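Local coordinates for protein Non-atp dependent l-selective hydantoinase (Arthrobacter aurescens, PDB 1GKR) that hydrolyses the ring of 5-substituted hydantoins as a zinc-dependent homotetrameric cyclic amidase, with an enantioselectivity that depends on the substrate, at residues K195-A200 and Y208-P213; L268-D273 and P280-A285. All blocks are in the same frame, centred on the assembly; numbering follows the deposited sequence.

Contact 1. Residues K195-A200 and Y208-P213; sequences KQIKAA and YEASQP
Ile197 lays its terminal methyl over one face of the peptide group that links Ala210 to Ser211. CD1 stands about 3.3 Å above that plane, close to both the carbonyl C of Ala210 (3.5 Å) and the amide N of Ser211 (3.4 Å). At the two ends of this flat group, Ala210 CB, 3.7 Å from Ile197 CD1, and Ser211 CB also touch the methyl. The side chain gets there fully stretched: CG1 is anti to the carbonyl carbon of Ile197 and chi2 is 171°, which carries CD1 straight out from helix 187-199. Together the segments bury 114 Å².

Within the TIM-barrel fold of the amidohydrolases, this helix and helix 205-211 belong to the excursion that follows strand 179-182 and the zinc ligand His183. Trp329, from a loop, touches both Ile197 and Ser211 and makes a cation-pi contact with Lys198, while Gln196 NE2 bonds to Gln171 OE1 of the second subunit.

Near the last turn of helix 205-211, Tyr208 O takes two bonds from one residue. Ser211 N supplies the first, and Ser211 OG donates the second at 2.5 Å, in the carbonyl plane on a lone pair (C=O...O angle 132°). With chi1 at 69°, the hydroxyl is folded back against its own helix.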
# COMPACT_ATOMS: atom_id res chain seq x y z
N LYS A 195 24.80 24.63 2.24
CA LYS A 195 25.26 25.75 1.45
C LYS A 195 24.13 26.71 1.18
O LYS A 195 24.28 27.91 1.39
CB LYS A 195 25.88 25.28 0.13
CG LYS A 195 27.16 24.50 0.33
CD LYS A 195 28.01 24.38 -0.94
CE LYS A 195 29.36 23.69 -0.64
NZ LYS A 195 30.35 23.70 -1.77
N GLN A 196 22.98 26.21 0.75
CA GLN A 196 21.86 27.10 0.48
C GLN A 196 21.49 27.88 1.74
O GLN A 196 21.39 29.10 1.71
CB GLN A 196 20.63 26.33 -0.01
CG GLN A 196 20.88 25.36 -1.17
CD GLN A 196 19.59 24.92 -1.86
OE1 GLN A 196 18.53 24.83 -1.24
NE2 GLN A 196 19.69 24.62 -3.16
N ILE A 197 21.30 27.16 2.84
CA ILE A 197 20.92 27.77 4.12
C ILE A 197 21.96 28.73 4.68
O ILE A 197 21.61 29.80 5.18
CB ILE A 197 20.58 26.69 5.17
CG1 ILE A 197 19.22 26.08 4.82
CG2 ILE A 197 20.53 27.28 6.56
CD1 ILE A 197 18.86 24.87 5.64
N LYS A 198 23.24 28.37 4.61
CA LYS A 198 24.28 29.26 5.11
C LYS A 198 24.28 30.53 4.27
O LYS A 198 24.36 31.63 4.80
CB LYS A 198 25.66 28.58 5.05
CG LYS A 198 26.09 27.99 6.39
CD LYS A 198 27.45 27.34 6.33
CE LYS A 198 27.36 25.84 6.56
NZ LYS A 198 28.69 25.16 6.46
N ALA A 199 24.17 30.37 2.96
CA ALA A 199 24.16 31.52 2.06
C ALA A 199 23.03 32.50 2.43
O ALA A 199 23.21 33.71 2.36
CB ALA A 199 24.00 31.06 0.63
N ALA A 200 21.87 31.98 2.80
CA ALA A 200 20.76 32.83 3.17
C ALA A 200 20.98 33.39 4.57
O ALA A 200 20.10 34.00 5.16
CB ALA A 200 19.45 32.04 3.13
N TYR A 208 19.71 24.79 11.40
CA TYR A 208 20.36 23.50 11.43
C TYR A 208 19.37 22.40 11.04
O TYR A 208 19.60 21.66 10.08
CB TYR A 208 20.92 23.23 12.83
CG TYR A 208 21.36 21.81 13.02
CD1 TYR A 208 22.36 21.26 12.21
CD2 TYR A 208 20.75 20.99 13.96
CE1 TYR A 208 22.73 19.92 12.34
CE2 TYR A 208 21.12 19.64 14.09
CZ TYR A 208 22.11 19.12 13.27
OH TYR A 208 22.47 17.80 13.40
N GLU A 209 18.27 22.31 11.78
CA GLU A 209 17.24 21.30 11.53
C GLU A 209 16.86 21.28 10.05
O GLU A 209 16.72 20.21 9.44
CB GLU A 209 16.01 21.61 12.39
CG GLU A 209 14.98 20.48 12.53
CD GLU A 209 13.99 20.37 11.36
OE1 GLU A 209 13.66 21.41 10.74
OE2 GLU A 209 13.53 19.24 11.08
N ALA A 210 16.70 22.46 9.46
CA ALA A 210 16.31 22.56 8.06
C ALA A 210 17.37 22.04 7.10
O ALA A 210 17.04 21.64 5.99
CB ALA A 210 15.97 23.98 7.71
N SER A 211 18.63 22.06 7.53
CA SER A 211 19.72 21.59 6.67
C SER A 211 19.77 20.06 6.58
O SER A 211 20.43 19.50 5.70
CB SER A 211 21.07 22.16 7.14
OG SER A 211 21.48 21.61 8.38
N GLN A 212 19.09 19.39 7.50
CA GLN A 212 19.03 17.93 7.52
C GLN A 212 17.58 17.55 7.76
O GLN A 212 17.27 16.89 8.74
CB GLN A 212 19.92 17.38 8.63
CG GLN A 212 21.35 17.90 8.58
CD GLN A 212 22.30 17.20 9.54
OE1 GLN A 212 23.39 17.69 9.82
NE2 GLN A 212 21.90 16.04 10.05
N PRO A 213 16.68 17.96 6.87
CA PRO A 213 15.23 17.70 6.95
C PRO A 213 14.84 16.24 6.98
O PRO A 213 15.65 15.36 6.69
CB PRO A 213 14.68 18.43 5.72
CG PRO A 213 15.80 18.34 4.75
CD PRO A 213 17.01 18.64 5.60

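Contact 2. Residues L268-D273 and P280-A285; sequences LNITTD and PYMKVA
Met282 is presented to Ile270 by a tight turn around Pro280 O, a carbonyl oxygen that takes two donors. Lys283 N reaches Pro280 O at 3.1 Å, the i to i+3 bond of a 3-10 turn, and the ammonium of Lys321 bonds to the same oxygen from a neighbouring loop. From this turn the thioether crosses to the other segment. CG is anti to the backbone N of Met282 (chi1 173°) and chi2 keeps the chain extended as far as the sulfur, where a bend at chi3 of -37° turns the CE methyl off that line.

What it meets is a single branch of Ile270. The CG2 methyl sits 3.8 Å from Met282 CG and equally far from Met282 SD, and the two side chains run past each other in opposite directions, flank against flank. The same sulfur, SD of Met282, also comes within 4.0 Å of Thr271 O, a van der Waals contact with no hydrogen bond.

In barrel terms, both segments lie in the excursion between strands 259-263 and 308-309, with the short helix 275-278 between them. This excursion rises from the end of the barrel that carries the metals: the side chain of Ile270 is about 11 Å from that of the zinc ligand Asp312. Ile270 also packs on Phe414. Thr271, whose CB points away from Met282, has its amide bonded to Asp274 OD2 and its side chain against Ala291 and Asn294 of helix 291-303.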
# COMPACT_ATOMS: atom_id res chain seq x y z
N LEU A 268 12.38 11.69 22.10
CA LEU A 268 11.07 11.61 22.74
C LEU A 268 10.85 12.71 23.77
O LEU A 268 9.74 13.23 23.89
CB LEU A 268 10.90 10.25 23.43
CG LEU A 268 10.83 9.04 22.49
CD1 LEU A 268 10.86 7.76 23.28
CD2 LEU A 268 9.58 9.12 21.67
N ASN A 269 11.91 13.09 24.48
CA ASN A 269 11.82 14.11 25.53
C ASN A 269 12.26 15.52 25.17
O ASN A 269 12.36 16.37 26.06
CB ASN A 269 12.60 13.63 26.75
CG ASN A 269 12.05 12.34 27.29
OD1 ASN A 269 11.00 12.32 27.93
ND2 ASN A 269 12.74 11.23 27.02
N ILE A 270 12.55 15.78 23.90
CA ILE A 270 12.96 17.12 23.49
C ILE A 270 12.25 17.45 22.19
O ILE A 270 11.99 16.57 21.37
CB ILE A 270 14.46 17.23 23.26
CG1 ILE A 270 15.21 16.77 24.51
CG2 ILE A 270 14.84 18.67 22.99
CD1 ILE A 270 16.69 16.72 24.30
N THR A 271 11.97 18.73 22.01
CA THR A 271 11.25 19.19 20.83
C THR A 271 11.94 20.39 20.25
O THR A 271 12.73 21.04 20.92
CB THR A 271 9.83 19.55 21.25
OG1 THR A 271 9.02 18.38 21.14
CG2 THR A 271 9.27 20.65 20.41
N THR A 272 11.65 20.69 18.99
CA THR A 272 12.27 21.86 18.39
C THR A 272 11.89 23.13 19.14
O THR A 272 12.66 24.08 19.15
CB THR A 272 11.96 22.02 16.89
OG1 THR A 272 10.54 21.97 16.67
CG2 THR A 272 12.64 20.93 16.10
N ASP A 273 10.72 23.19 19.78
CA ASP A 273 10.46 24.43 20.49
C ASP A 273 11.16 24.52 21.84
O ASP A 273 10.71 25.21 22.74
CB ASP A 273 8.96 24.82 20.58
CG ASP A 273 8.01 23.66 20.58
OD1 ASP A 273 7.87 22.99 21.62
OD2 ASP A 273 7.38 23.43 19.52
N PRO A 280 22.67 24.74 21.35
CA PRO A 280 23.62 23.72 20.89
C PRO A 280 23.69 22.43 21.69
O PRO A 280 24.18 21.43 21.20
CB PRO A 280 24.95 24.47 20.87
CG PRO A 280 24.81 25.43 22.01
CD PRO A 280 23.38 25.93 21.85
N TYR A 281 23.20 22.45 22.92
CA TYR A 281 23.25 21.26 23.75
C TYR A 281 22.20 20.24 23.35
O TYR A 281 22.10 19.16 23.91
CB TYR A 281 23.10 21.66 25.22
CG TYR A 281 24.33 22.38 25.69
CD1 TYR A 281 25.55 21.70 25.82
CD2 TYR A 281 24.32 23.77 25.91
CE1 TYR A 281 26.72 22.38 26.14
CE2 TYR A 281 25.49 24.45 26.24
CZ TYR A 281 26.68 23.75 26.35
OH TYR A 281 27.85 24.41 26.64
N MET A 282 21.45 20.61 22.33
CA MET A 282 20.37 19.80 21.81
C MET A 282 20.70 19.47 20.36
O MET A 282 19.95 18.78 19.68
CB MET A 282 19.10 20.61 21.90
CG MET A 282 17.91 20.00 21.26
SD MET A 282 16.71 21.28 20.90
CE MET A 282 16.92 22.27 22.28
N LYS A 283 21.83 19.99 19.88
CA LYS A 283 22.22 19.74 18.51
C LYS A 283 22.73 18.33 18.38
O LYS A 283 23.81 18.00 18.88
CB LYS A 283 23.31 20.70 18.06
CG LYS A 283 23.63 20.53 16.59
CD LYS A 283 24.71 21.48 16.15
CE LYS A 283 25.13 21.19 14.73
NZ LYS A 283 26.28 22.03 14.35
N VAL A 284 21.96 17.49 17.71
CA VAL A 284 22.33 16.10 17.54
C VAL A 284 22.00 15.70 16.09
O VAL A 284 21.36 16.46 15.37
CB VAL A 284 21.56 15.28 18.60
CG1 VAL A 284 20.18 15.00 18.13
CG2 VAL A 284 22.33 14.03 18.96
N ALA A 285 22.46 14.54 15.63
CA ALA A 285 22.16 14.12 14.25
C ALA A 285 21.70 12.69 14.21
O ALA A 285 22.40 11.80 14.70
CB ALA A 285 23.38 14.26 13.39

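The centres of contacts 1 and 2 lie about 17 Å apart, on the same side of the chain's centre, and contact 1 closes before contact 2 opens. They belong to two excursions of one barrel, after strands 179-182 and 259-263, separated by strand 234-237, the zinc ligand His239 and helix 243-254. The excursions meet directly. Tyr208 of contact 1 places its OH 2.6 Å from Val284 O of contact 2, a probable hydrogen bond, and its CE1 packs 3.6 Å from Lys283 CE. Glu209 also forms a salt bridge with Arg289, whose backbone bonds to Thr272. The peripheral helical excursion, its contact centre 28 Å from the centre of the chain, is thereby tied to the more central loops of contact 2, at 16 Å.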